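ABC-type metal ion transport system, periplasmic component (Vibrio vulnificus, PDB 3K2D) binds methionine, is probably the substrate-binding lipoprotein of an ABC uptake system, and activates Toll-like receptor 2. Local coordinates at residues A[79-84]-A[218-223]; A[20-25]-A[36-41]; A[42-47]-A[64-69]; A[160-165]-A[172-177]. The protein carries 4 engineered substitutions. All blocks are in the same frame, centred on the assembly; numbering follows the deposited sequence.

Contacts 1 and 2 lie in the lobe built on the sheet that runs from edge strand 36-41 to edge strand 78-83, their centres about 13 Å apart. Helices 16-32 and 214-223 pack on each other there, joining the two contacts through A24 and Y223. Contact 4 belongs to the second lobe, its centre about 26 Å from that of contact 1. Contact 3 stands between, its centre about 16 Å from that of contact 4, and both touch the bound methionine. Along the chain contacts 2, 3 and 1 close in turn, and contact 4 forms between the two segments of contact 1. The layout is that of a two-lobed periplasmic binding protein with its ligand in the cleft.

Contact 1. Residues A[79-84]-A[218-223]; sequences TIAGNT and NFVKAY
A81 and G82 sit together in a classic beta bulge opposite I204, and both present themselves to V220 of helix 214-223. A81 sends its methyl group at the helix, CB lying 3.7 Å from V220 CG2. G82, lacking a side chain, offers its bare backbone: its CA is 3.9 Å from V220 CG1. The two branches of V220 thus divide the bulge between them. With CG1 anti to the backbone N (chi1 170°), the isopropyl group straddles the peptide after A81, each methyl about 4.0 Å from the carbonyl oxygen A81 O. One turn on, the contact changes character. The methyl CG2 of T84 stands over one face of the Y223 ring, 3.9 Å from its centroid and 21° off the ring normal. This is a CH-pi contact shifted toward the rim, and CE1 is the nearest ring atom to CG2. In the plane of the same ring, F219 CZ of the preceding helical turn meets the edge, while V20 and A24 of helix 16-32 also pack on Y223, so the aromatic ring joins helix 16-32 and its own helix to T84. A polar tie runs beside these apolar contacts, Q224 NE2 being hydrogen-bonded to N83 O. The backbone of T84 pairs with that of N202, a residue of the methionine pocket, and the T84 side chain is about 8 Å from the ligand. Helix 214-223 here packs on edge strand 78-83 of a mixed five-stranded sheet, in the alpha/beta layering of a periplasmic binding protein lobe.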
loop_
_atom_site.group_PDB
_atom_site.type_symbol
_atom_site.label_atom_id
_atom_site.label_comp_id
_atom_site.label_asym_id
_atom_site.label_seq_id
_atom_site.Cartn_x
_atom_site.Cartn_y
_atom_site.Cartn_z
ATOM N N THR A 79 -6.907 9.093 13.234
ATOM C CA THR A 79 -7.919 9.715 12.406
ATOM C C THR A 79 -7.347 10.007 11.032
ATOM O O THR A 79 -6.198 10.446 10.914
ATOM C CB THR A 79 -8.413 11.048 13.016
ATOM O OG1 THR A 79 -8.797 10.840 14.377
ATOM C CG2 THR A 79 -9.611 11.570 12.255
ATOM N N ILE A 80 -8.138 9.761 9.994
ATOM C CA ILE A 80 -7.688 10.044 8.645
ATOM C C ILE A 80 -7.599 11.566 8.466
ATOM O O ILE A 80 -8.512 12.303 8.854
ATOM C CB ILE A 80 -8.654 9.449 7.609
ATOM C CG1 ILE A 80 -8.636 7.916 7.714
ATOM C CG2 ILE A 80 -8.255 9.899 6.206
ATOM C CD1 ILE A 80 -9.662 7.197 6.824
ATOM N N ALA A 81 -6.493 12.032 7.888
ATOM C CA ALA A 81 -6.284 13.463 7.663
ATOM C C ALA A 81 -6.577 13.877 6.214
ATOM O O ALA A 81 -6.999 15.008 5.959
ATOM C CB ALA A 81 -4.864 13.833 8.031
ATOM N N GLY A 82 -6.350 12.956 5.276
ATOM C CA GLY A 82 -6.593 13.224 3.869
ATOM C C GLY A 82 -6.186 12.066 2.969
ATOM O O GLY A 82 -5.382 11.216 3.359
ATOM N N ASN A 83 -6.731 12.017 1.759
ATOM C CA ASN A 83 -6.394 10.944 0.829
ATOM C C ASN A 83 -5.145 11.300 0.032
ATOM O O ASN A 83 -4.880 12.474 -0.212
ATOM C CB ASN A 83 -7.525 10.700 -0.180
ATOM C CG ASN A 83 -8.857 10.391 0.475
ATOM O OD1 ASN A 83 -8.924 9.811 1.561
ATOM N ND2 ASN A 83 -9.935 10.759 -0.202
ATOM N N THR A 84 -4.370 10.292 -0.352
ATOM C CA THR A 84 -3.194 10.521 -1.186
ATOM C C THR A 84 -3.511 9.884 -2.533
ATOM O O THR A 84 -4.388 10.369 -3.244
ATOM C CB THR A 84 -1.895 9.904 -0.608
ATOM O OG1 THR A 84 -2.111 8.531 -0.273
ATOM C CG2 THR A 84 -1.442 10.674 0.621
ATOM N N ASN A 218 -1.519 20.947 6.787
ATOM C CA ASN A 218 -0.677 21.522 5.733
ATOM C C ASN A 218 0.092 20.490 4.936
ATOM O O ASN A 218 0.227 20.619 3.732
ATOM C CB ASN A 218 0.299 22.567 6.297
ATOM C CG ASN A 218 -0.394 23.862 6.677
ATOM O OD1 ASN A 218 -1.442 24.195 6.130
ATOM N ND2 ASN A 218 0.197 24.605 7.602
ATOM N N PHE A 219 0.605 19.465 5.603
ATOM C CA PHE A 219 1.338 18.434 4.889
ATOM C C PHE A 219 0.397 17.740 3.901
ATOM O O PHE A 219 0.793 17.426 2.780
ATOM C CB PHE A 219 1.922 17.406 5.856
ATOM C CG PHE A 219 2.713 16.341 5.173
ATOM C CD1 PHE A 219 3.970 16.616 4.664
ATOM C CD2 PHE A 219 2.166 15.083 4.957
ATOM C CE1 PHE A 219 4.665 15.651 3.945
ATOM C CE2 PHE A 219 2.854 14.120 4.242
ATOM C CZ PHE A 219 4.102 14.403 3.735
ATOM N N VAL A 220 -0.847 17.509 4.327
ATOM C CA VAL A 220 -1.867 16.872 3.490
ATOM C C VAL A 220 -2.073 17.685 2.223
ATOM O O VAL A 220 -2.167 17.134 1.131
ATOM C CB VAL A 220 -3.242 16.776 4.218
ATOM C CG1 VAL A 220 -4.323 16.335 3.249
ATOM C CG2 VAL A 220 -3.166 15.805 5.363
ATOM N N LYS A 221 -2.145 19.002 2.374
ATOM C CA LYS A 221 -2.358 19.885 1.233
ATOM C C LYS A 221 -1.158 19.845 0.284
ATOM O O LYS A 221 -1.306 19.737 -0.933
ATOM C CB LYS A 221 -2.618 21.320 1.721
ATOM C CG LYS A 221 -3.648 22.069 0.884
ATOM C CD LYS A 221 -3.910 23.498 1.380
ATOM C CE LYS A 221 -4.638 23.544 2.727
ATOM N NZ LYS A 221 -3.800 23.083 3.879
ATOM N N ALA A 222 0.032 19.922 0.851
ATOM C CA ALA A 222 1.246 19.890 0.054
ATOM C C ALA A 222 1.354 18.605 -0.778
ATOM O O ALA A 222 1.815 18.627 -1.921
ATOM C CB ALA A 222 2.460 20.027 0.975
ATOM N N TYR A 223 0.911 17.492 -0.199
ATOM C CA TYR A 223 0.982 16.181 -0.841
ATOM C C TYR A 223 -0.013 16.063 -1.976
ATOM O O TYR A 223 0.127 15.203 -2.843
ATOM C CB TYR A 223 0.696 15.091 0.200
ATOM C CG TYR A 223 1.323 13.730 -0.047
ATOM C CD1 TYR A 223 0.931 12.928 -1.121
ATOM C CD2 TYR A 223 2.283 13.225 0.833
ATOM C CE1 TYR A 223 1.481 11.647 -1.308
ATOM C CE2 TYR A 223 2.835 11.960 0.656
ATOM C CZ TYR A 223 2.432 11.172 -0.411
ATOM O OH TYR A 223 2.981 9.911 -0.561
#

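Contact 2. Residues A[20-25]-A[36-41]; sequences VAEVAA and VELVTF
Helix segment 20-25 runs almost antiparallel to strand 36-41, the axes 168° apart in direction and 8.9 Å apart at closest approach, with A25 and V36 the nearest CA pair at 5.6 Å. The small side chains of the helix let its backbone come down on the larger ones of the strand. L38 fills the middle: its CG lies 4.0 Å from A21 CB, and its CD2 lies beside A21 and A25 and comes to 3.6 Å from E22 CA. With CG anti to its own carbonyl carbon (chi1 -87°), the leucine branch point faces the helix; CD2 goes on toward it, while CD1 turns along the strand side and just meets A21 CB. A25 CB in turn rests 4.0 Å from V36 CB and also meets the CG1 branch of that valine. E22 starts out pointing away from the strand, but a bend at chi2 (95°) folds its carboxylate back across the L38 tip, where OE2 approaches CD2 at the exposed margin of the contact. At the other end a water bridges the two backbones, donating to A25 O at 2.7 Å and accepting from V36 N at 3.0 Å. The water thus ties a strand N-H to a helix carbonyl. Strand 8-13, helix 16-32 and strand 36-41 form a beta-alpha-beta crossover, in which edge strand 36-41 returns parallel to 8-13. V12 of that first strand touches A21, V8 and V10 touch V36, F219 of helix 214-223 packs against A24 and V36, and helix 226-235 meets V23.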
loop_
_atom_site.group_PDB
_atom_site.type_symbol
_atom_site.label_atom_id
_atom_site.label_comp_id
_atom_site.label_asym_id
_atom_site.label_seq_id
_atom_site.Cartn_x
_atom_site.Cartn_y
_atom_site.Cartn_z
ATOM N N VAL A 20 8.299 10.283 -3.331
ATOM C CA VAL A 20 7.120 11.125 -3.480
ATOM C C VAL A 20 6.986 12.020 -2.236
ATOM O O VAL A 20 6.741 13.221 -2.340
ATOM C CB VAL A 20 5.842 10.258 -3.634
ATOM C CG1 VAL A 20 4.603 11.145 -3.680
ATOM C CG2 VAL A 20 5.943 9.414 -4.898
ATOM N N ALA A 21 7.173 11.423 -1.062
ATOM C CA ALA A 21 7.069 12.148 0.194
ATOM C C ALA A 21 8.086 13.270 0.262
ATOM O O ALA A 21 7.836 14.311 0.864
ATOM C CB ALA A 21 7.264 11.194 1.362
ATOM N N GLU A 22 9.236 13.048 -0.364
ATOM C CA GLU A 22 10.306 14.030 -0.388
ATOM C C GLU A 22 9.840 15.302 -1.089
ATOM O O GLU A 22 10.125 16.414 -0.642
ATOM C CB GLU A 22 11.513 13.468 -1.122
ATOM C CG GLU A 22 12.847 13.868 -0.521
ATOM C CD GLU A 22 13.383 12.816 0.434
ATOM O OE1 GLU A 22 13.582 11.663 -0.015
ATOM O OE2 GLU A 22 13.605 13.136 1.626
ATOM N N VAL A 23 9.121 15.144 -2.189
ATOM C CA VAL A 23 8.641 16.303 -2.916
ATOM C C VAL A 23 7.585 17.022 -2.090
ATOM O O VAL A 23 7.596 18.245 -1.986
ATOM C CB VAL A 23 8.067 15.890 -4.270
ATOM C CG1 VAL A 23 7.686 17.127 -5.079
ATOM C CG2 VAL A 23 9.089 15.047 -5.004
ATOM N N ALA A 24 6.675 16.256 -1.500
ATOM C CA ALA A 24 5.631 16.821 -0.659
ATOM C C ALA A 24 6.287 17.669 0.431
ATOM O O ALA A 24 5.842 18.781 0.729
ATOM C CB ALA A 24 4.814 15.708 -0.034
ATOM N N ALA A 25 7.355 17.139 1.022
ATOM C CA ALA A 25 8.081 17.850 2.071
ATOM C C ALA A 25 8.679 19.118 1.478
ATOM O O ALA A 25 8.773 20.150 2.138
ATOM C CB ALA A 25 9.184 16.976 2.623
ATOM N N VAL A 36 9.697 19.451 7.384
ATOM C CA VAL A 36 9.354 18.054 7.554
ATOM C C VAL A 36 10.556 17.126 7.532
ATOM O O VAL A 36 11.522 17.343 6.805
ATOM C CB VAL A 36 8.360 17.594 6.459
ATOM C CG1 VAL A 36 8.138 16.085 6.536
ATOM C CG2 VAL A 36 7.044 18.324 6.626
ATOM N N GLU A 37 10.485 16.095 8.359
ATOM C CA GLU A 37 11.529 15.091 8.428
ATOM C C GLU A 37 10.893 13.748 8.111
ATOM O O GLU A 37 10.046 13.259 8.852
ATOM C CB GLU A 37 12.164 15.042 9.816
ATOM C CG GLU A 37 12.851 13.726 10.095
ATOM C CD GLU A 37 13.803 13.798 11.260
ATOM O OE1 GLU A 37 14.887 14.408 11.101
ATOM O OE2 GLU A 37 13.466 13.254 12.333
ATOM N N LEU A 38 11.294 13.166 6.990
ATOM C CA LEU A 38 10.770 11.882 6.586
ATOM C C LEU A 38 11.402 10.773 7.400
ATOM O O LEU A 38 12.598 10.799 7.666
ATOM C CB LEU A 38 11.039 11.640 5.102
ATOM C CG LEU A 38 10.026 12.155 4.077
ATOM C CD1 LEU A 38 8.941 12.983 4.734
ATOM C CD2 LEU A 38 10.766 12.957 3.030
ATOM N N VAL A 39 10.578 9.815 7.807
ATOM C CA VAL A 39 11.033 8.657 8.558
ATOM C C VAL A 39 10.534 7.447 7.767
ATOM O O VAL A 39 9.336 7.144 7.741
ATOM C CB VAL A 39 10.450 8.636 9.996
ATOM C CG1 VAL A 39 10.942 7.400 10.741
ATOM C CG2 VAL A 39 10.873 9.888 10.745
ATOM N N THR A 40 11.464 6.763 7.112
ATOM C CA THR A 40 11.120 5.610 6.290
ATOM C C THR A 40 11.009 4.310 7.071
ATOM O O THR A 40 11.744 4.078 8.031
ATOM C CB THR A 40 12.152 5.419 5.180
ATOM O OG1 THR A 40 13.423 5.126 5.772
ATOM C CG2 THR A 40 12.269 6.695 4.332
ATOM N N PHE A 41 10.073 3.469 6.649
ATOM C CA PHE A 41 9.844 2.174 7.276
ATOM C C PHE A 41 9.809 1.102 6.196
ATOM O O PHE A 41 9.497 1.389 5.038
ATOM C CB PHE A 41 8.509 2.170 8.026
ATOM C CG PHE A 41 8.496 3.035 9.248
ATOM C CD1 PHE A 41 8.301 4.408 9.145
ATOM C CD2 PHE A 41 8.698 2.477 10.507
ATOM C CE1 PHE A 41 8.308 5.212 10.278
ATOM C CE2 PHE A 41 8.708 3.278 11.645
ATOM C CZ PHE A 41 8.513 4.647 11.531
HETATM O O HOH W 1 9.745 20.466 4.586
#

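Contact 3. Residues A[42-47]-A[64-69]; sequences TDYVTP and KPYLDR. With MET (methionine), chain C.
Y44 and Y66 each turn a ring face to the S-methyl group of the bound methionine, whose CE lies 3.1 Å above the plane of the Y66 ring and 3.9 Å above that of Y44, over the centre in both cases. The two ring planes stand about 67° apart, so they make an aromatic wedge round the end of the ligand side chain. They form part of the aromatic lining of the methionine pocket in the cleft of a periplasmic binding protein of the NlpA family. Y66 reaches across from the first turn of helix 64-74, its CG anti to the backbone N (chi1 -174°), and the sulfur also lies beside its CB and CG. The phenol end of Y66 meets the loop: its OH sits 3.3 Å from Y44 CB, oblique to the Y44 ring, and 3.9 Å from V45 CG1. The loop here makes a type I turn from D43 to T46, in which V45 N gives a weak but nearly straight bond (171°) to D43 OD1. F61 packs against both tyrosines, and Y178 adds an edge-to-face contact with Y44. On the helix, K64 NZ forms a salt bridge with D68 OD2, using the syn lone pair of the carboxylate oxygen. The Y44 side chain leads away from the helix toward the polar end of the ligand, where its OH is hydrogen-bonded to T177 OG1 and lies 3.6 Å from methionine CA.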
loop_
_atom_site.group_PDB
_atom_site.type_symbol
_atom_site.label_atom_id
_atom_site.label_comp_id
_atom_site.label_asym_id
_atom_site.label_seq_id
_atom_site.Cartn_x
_atom_site.Cartn_y
_atom_site.Cartn_z
ATOM N N THR A 42 10.112 -0.137 6.571
ATOM C CA THR A 42 10.101 -1.231 5.604
ATOM C C THR A 42 8.989 -2.249 5.854
ATOM O O THR A 42 8.760 -3.127 5.027
ATOM C CB THR A 42 11.439 -1.986 5.599
ATOM O OG1 THR A 42 11.723 -2.456 6.923
ATOM C CG2 THR A 42 12.570 -1.081 5.119
ATOM N N ASP A 43 8.295 -2.129 6.981
ATOM C CA ASP A 43 7.226 -3.073 7.319
ATOM C C ASP A 43 5.908 -2.330 7.548
ATOM O O ASP A 43 5.886 -1.301 8.219
ATOM C CB ASP A 43 7.607 -3.839 8.595
ATOM C CG ASP A 43 6.914 -5.189 8.711
ATOM O OD1 ASP A 43 5.677 -5.277 8.508
ATOM O OD2 ASP A 43 7.618 -6.175 9.022
ATOM N N TYR A 44 4.812 -2.858 7.014
ATOM C CA TYR A 44 3.508 -2.214 7.189
ATOM C C TYR A 44 2.988 -2.127 8.628
ATOM O O TYR A 44 2.269 -1.185 8.958
ATOM C CB TYR A 44 2.422 -2.902 6.348
ATOM C CG TYR A 44 2.487 -2.648 4.853
ATOM C CD1 TYR A 44 3.037 -1.467 4.333
ATOM C CD2 TYR A 44 1.944 -3.568 3.958
ATOM C CE1 TYR A 44 3.036 -1.220 2.956
ATOM C CE2 TYR A 44 1.935 -3.331 2.595
ATOM C CZ TYR A 44 2.477 -2.161 2.096
ATOM O OH TYR A 44 2.426 -1.944 0.737
ATOM N N VAL A 45 3.341 -3.085 9.485
ATOM C CA VAL A 45 2.828 -3.069 10.864
ATOM C C VAL A 45 3.478 -2.083 11.825
ATOM O O VAL A 45 3.068 -1.990 12.983
ATOM C CB VAL A 45 2.921 -4.463 11.542
ATOM C CG1 VAL A 45 2.113 -5.481 10.763
ATOM C CG2 VAL A 45 4.366 -4.884 11.664
ATOM N N THR A 46 4.468 -1.339 11.354
ATOM C CA THR A 46 5.167 -0.409 12.227
ATOM C C THR A 46 4.654 1.044 12.267
ATOM O O THR A 46 4.491 1.622 13.343
ATOM C CB THR A 46 6.683 -0.400 11.881
ATOM O OG1 THR A 46 7.156 -1.751 11.793
ATOM C CG2 THR A 46 7.481 0.330 12.960
ATOM N N PRO A 47 4.398 1.646 11.098
ATOM C CA PRO A 47 3.916 3.033 10.996
ATOM C C PRO A 47 2.827 3.488 11.979
ATOM O O PRO A 47 2.987 4.517 12.631
ATOM C CB PRO A 47 3.473 3.130 9.547
ATOM C CG PRO A 47 4.466 2.213 8.847
ATOM C CD PRO A 47 4.477 1.017 9.766
ATOM N N LYS A 64 -7.851 2.729 3.925
ATOM C CA LYS A 64 -8.777 2.578 5.040
ATOM C C LYS A 64 -8.984 1.146 5.562
ATOM O O LYS A 64 -8.910 0.909 6.775
ATOM C CB LYS A 64 -10.121 3.223 4.692
ATOM C CG LYS A 64 -11.047 3.384 5.880
ATOM C CD LYS A 64 -12.188 4.334 5.557
ATOM C CE LYS A 64 -13.170 4.443 6.724
ATOM N NZ LYS A 64 -14.079 3.265 6.872
ATOM N N PRO A 65 -9.233 0.170 4.665
ATOM C CA PRO A 65 -9.433 -1.200 5.154
ATOM C C PRO A 65 -8.322 -1.622 6.092
ATOM O O PRO A 65 -8.576 -2.211 7.136
ATOM C CB PRO A 65 -9.439 -2.025 3.875
ATOM C CG PRO A 65 -10.055 -1.093 2.884
ATOM C CD PRO A 65 -9.335 0.214 3.193
ATOM N N TYR A 66 -7.088 -1.303 5.722
ATOM C CA TYR A 66 -5.931 -1.668 6.521
ATOM C C TYR A 66 -5.866 -0.962 7.873
ATOM O O TYR A 66 -5.517 -1.565 8.885
ATOM C CB TYR A 66 -4.653 -1.387 5.744
ATOM C CG TYR A 66 -3.423 -1.878 6.460
ATOM C CD1 TYR A 66 -2.794 -1.096 7.422
ATOM C CD2 TYR A 66 -2.891 -3.137 6.183
ATOM C CE1 TYR A 66 -1.668 -1.548 8.088
ATOM C CE2 TYR A 66 -1.766 -3.595 6.844
ATOM C CZ TYR A 66 -1.160 -2.797 7.796
ATOM O OH TYR A 66 -0.046 -3.258 8.464
ATOM N N LEU A 67 -6.182 0.325 7.878
ATOM C CA LEU A 67 -6.168 1.113 9.099
ATOM C C LEU A 67 -7.260 0.621 10.059
ATOM O O LEU A 67 -6.993 0.369 11.235
ATOM C CB LEU A 67 -6.385 2.587 8.749
ATOM C CG LEU A 67 -6.705 3.568 9.879
ATOM C CD1 LEU A 67 -5.536 3.691 10.841
ATOM C CD2 LEU A 67 -7.049 4.913 9.247
ATOM N N ASP A 68 -8.487 0.479 9.556
ATOM C CA ASP A 68 -9.586 0.007 10.398
ATOM C C ASP A 68 -9.247 -1.335 11.045
ATOM O O ASP A 68 -9.448 -1.533 12.243
ATOM C CB ASP A 68 -10.880 -0.139 9.591
ATOM C CG ASP A 68 -11.438 1.196 9.128
ATOM O OD1 ASP A 68 -11.037 2.236 9.685
ATOM O OD2 ASP A 68 -12.290 1.211 8.215
ATOM N N ARG A 69 -8.716 -2.252 10.245
ATOM C CA ARG A 69 -8.368 -3.569 10.737
ATOM C C ARG A 69 -7.309 -3.495 11.826
ATOM O O ARG A 69 -7.392 -4.180 12.843
ATOM C CB ARG A 69 -7.871 -4.435 9.583
ATOM C CG ARG A 69 -7.427 -5.818 10.000
ATOM C CD ARG A 69 -8.572 -6.603 10.607
ATOM N NE ARG A 69 -8.093 -7.864 11.160
ATOM C CZ ARG A 69 -8.768 -9.004 11.107
ATOM N NH1 ARG A 69 -9.961 -9.045 10.530
ATOM N NH2 ARG A 69 -8.233 -10.108 11.600
HETATM N N MET C . 0.258 0.970 -0.402
HETATM C CA MET C . -0.553 -0.307 -0.449
HETATM C C MET C . -1.308 -0.310 -1.730
HETATM O O MET C . -1.867 0.754 -2.112
HETATM C CB MET C . -1.604 -0.423 0.637
HETATM C CG MET C . -1.071 -0.472 1.998
HETATM S SD MET C . -2.256 -1.110 3.129
HETATM C CE MET C . -1.111 -0.956 4.450
HETATM O OXT MET C . -1.385 -1.372 -2.366
#

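Contact 4. Residues A[160-165]-A[172-177]; sequences AQLPRS and SIINTT. With MET (methionine), chain C.
S165 carries its OG between its backbone N and carbonyl carbon (chi1 82°) and S172 holds its OG anti to the carbonyl carbon (chi1 -55°), rotations that bring the two hydroxyls together. They join the short, weakly bonded helix at about 162-165 to strand 171-174, which lies in the middle of the mixed five-stranded sheet of the second lobe of this periplasmic binding protein fold. S172 OG donates to S165 OG at 2.5 Å, and S165 OG passes a bond on to L162 O. That second donor lies in the carbonyl plane, on a lone pair, with a C=O...donor angle of 130°. L162 O also accepts from S165 N at 3.0 Å, so two donors of one residue grip a single buried carbonyl. Apolar packing continues along the strand. L162 sets CB 3.7 Å from I174 CG1 and lays CG against the carbonyl oxygen of I173, 3.6 Å away. I174 extends CD1 beneath the first helical turn, 3.9 Å from P163 CA. A109 of strand 107-111 touches L162, S165 and S172. Past I174 the chain enters the methionine pocket, where N175 takes the N-cap position of helix 176-179. T177 is also held by E17 of the first lobe, and its OG1 accepts a hydrogen bond from methionine N at 3.3 Å.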
loop_
_atom_site.group_PDB
_atom_site.type_symbol
_atom_site.label_atom_id
_atom_site.label_comp_id
_atom_site.label_asym_id
_atom_site.label_seq_id
_atom_site.Cartn_x
_atom_site.Cartn_y
_atom_site.Cartn_z
ATOM N N ALA A 160 6.442 -7.606 2.307
ATOM C CA ALA A 160 7.809 -7.292 1.893
ATOM C C ALA A 160 8.545 -8.479 1.242
ATOM O O ALA A 160 9.582 -8.297 0.611
ATOM C CB ALA A 160 8.602 -6.764 3.076
ATOM N N GLN A 161 8.009 -9.687 1.377
ATOM C CA GLN A 161 8.656 -10.844 0.776
ATOM C C GLN A 161 8.083 -11.231 -0.584
ATOM O O GLN A 161 8.598 -12.139 -1.230
ATOM C CB GLN A 161 8.612 -12.053 1.720
ATOM C CG GLN A 161 9.556 -11.945 2.920
ATOM C CD GLN A 161 10.984 -11.565 2.522
ATOM O OE1 GLN A 161 11.788 -12.414 2.112
ATOM N NE2 GLN A 161 11.297 -10.276 2.629
ATOM N N LEU A 162 7.034 -10.545 -1.031
ATOM C CA LEU A 162 6.439 -10.859 -2.333
ATOM C C LEU A 162 7.360 -10.660 -3.546
ATOM O O LEU A 162 7.291 -11.426 -4.505
ATOM C CB LEU A 162 5.154 -10.055 -2.567
ATOM C CG LEU A 162 3.832 -10.647 -2.064
ATOM C CD1 LEU A 162 3.836 -12.161 -2.308
ATOM C CD2 LEU A 162 3.641 -10.359 -0.598
ATOM N N PRO A 163 8.224 -9.626 -3.529
ATOM C CA PRO A 163 9.103 -9.434 -4.688
ATOM C C PRO A 163 9.925 -10.686 -4.975
ATOM O O PRO A 163 9.875 -11.235 -6.073
ATOM C CB PRO A 163 9.971 -8.252 -4.272
ATOM C CG PRO A 163 9.053 -7.460 -3.420
ATOM C CD PRO A 163 8.393 -8.523 -2.568
ATOM N N ARG A 164 10.664 -11.132 -3.967
ATOM C CA ARG A 164 11.498 -12.317 -4.075
ATOM C C ARG A 164 10.672 -13.575 -4.366
ATOM O O ARG A 164 11.211 -14.592 -4.811
ATOM C CB ARG A 164 12.305 -12.481 -2.780
ATOM C CG ARG A 164 12.917 -13.858 -2.547
ATOM C CD ARG A 164 13.927 -14.254 -3.615
ATOM N NE ARG A 164 14.295 -15.668 -3.490
ATOM C CZ ARG A 164 15.156 -16.303 -4.284
ATOM N NH1 ARG A 164 15.757 -15.657 -5.276
ATOM N NH2 ARG A 164 15.411 -17.591 -4.088
ATOM N N SER A 165 9.365 -13.512 -4.138
ATOM C CA SER A 165 8.525 -14.678 -4.379
ATOM C C SER A 165 8.431 -15.015 -5.860
ATOM O O SER A 165 8.207 -16.165 -6.220
ATOM C CB SER A 165 7.114 -14.470 -3.807
ATOM O OG SER A 165 6.283 -13.729 -4.681
ATOM N N SER A 172 2.720 -13.680 -8.629
ATOM C CA SER A 172 2.544 -13.017 -7.342
ATOM C C SER A 172 1.868 -11.664 -7.440
ATOM O O SER A 172 2.204 -10.851 -8.294
ATOM C CB SER A 172 3.897 -12.800 -6.664
ATOM O OG SER A 172 4.625 -14.004 -6.542
ATOM N N ILE A 173 0.910 -11.431 -6.550
ATOM C CA ILE A 173 0.220 -10.153 -6.483
ATOM C C ILE A 173 1.042 -9.363 -5.469
ATOM O O ILE A 173 1.116 -9.727 -4.296
ATOM C CB ILE A 173 -1.243 -10.339 -6.021
ATOM C CG1 ILE A 173 -2.038 -11.001 -7.159
ATOM C CG2 ILE A 173 -1.856 -8.994 -5.634
ATOM C CD1 ILE A 173 -3.475 -11.338 -6.814
ATOM N N ILE A 174 1.684 -8.298 -5.941
ATOM C CA ILE A 174 2.561 -7.487 -5.108
ATOM C C ILE A 174 2.108 -6.042 -4.994
ATOM O O ILE A 174 1.725 -5.438 -5.993
ATOM C CB ILE A 174 3.988 -7.476 -5.703
ATOM C CG1 ILE A 174 4.447 -8.911 -5.982
ATOM C CG2 ILE A 174 4.944 -6.770 -4.761
ATOM C CD1 ILE A 174 5.801 -9.015 -6.681
ATOM N N ASN A 175 2.155 -5.494 -3.777
ATOM C CA ASN A 175 1.799 -4.096 -3.539
ATOM C C ASN A 175 2.815 -3.291 -4.360
ATOM O O ASN A 175 3.994 -3.654 -4.410
ATOM C CB ASN A 175 1.965 -3.734 -2.050
ATOM C CG ASN A 175 1.017 -4.501 -1.138
ATOM O OD1 ASN A 175 -0.160 -4.159 -1.010
ATOM N ND2 ASN A 175 1.526 -5.546 -0.502
ATOM N N THR A 176 2.377 -2.211 -4.999
ATOM C CA THR A 176 3.294 -1.400 -5.802
ATOM C C THR A 176 4.431 -0.859 -4.931
ATOM O O THR A 176 5.519 -0.555 -5.410
ATOM C CB THR A 176 2.546 -0.228 -6.489
ATOM O OG1 THR A 176 1.574 -0.748 -7.407
ATOM C CG2 THR A 176 3.515 0.658 -7.242
ATOM N N THR A 177 4.162 -0.752 -3.640
ATOM C CA THR A 177 5.133 -0.276 -2.667
ATOM C C THR A 177 6.429 -1.053 -2.776
ATOM O O THR A 177 7.510 -0.502 -2.579
ATOM C CB THR A 177 4.630 -0.483 -1.231
ATOM O OG1 THR A 177 3.391 0.206 -1.053
ATOM C CG2 THR A 177 5.661 0.021 -0.231
HETATM N N MET C . 0.258 0.970 -0.402
HETATM C CA MET C . -0.553 -0.307 -0.449
HETATM C C MET C . -1.308 -0.310 -1.730
HETATM O O MET C . -1.867 0.754 -2.112
HETATM C CB MET C . -1.604 -0.423 0.637
HETATM C CG MET C . -1.071 -0.472 1.998
HETATM S SD MET C . -2.256 -1.110 3.129
HETATM C CE MET C . -1.111 -0.956 4.450
HETATM O OXT MET C . -1.385 -1.372 -2.366
#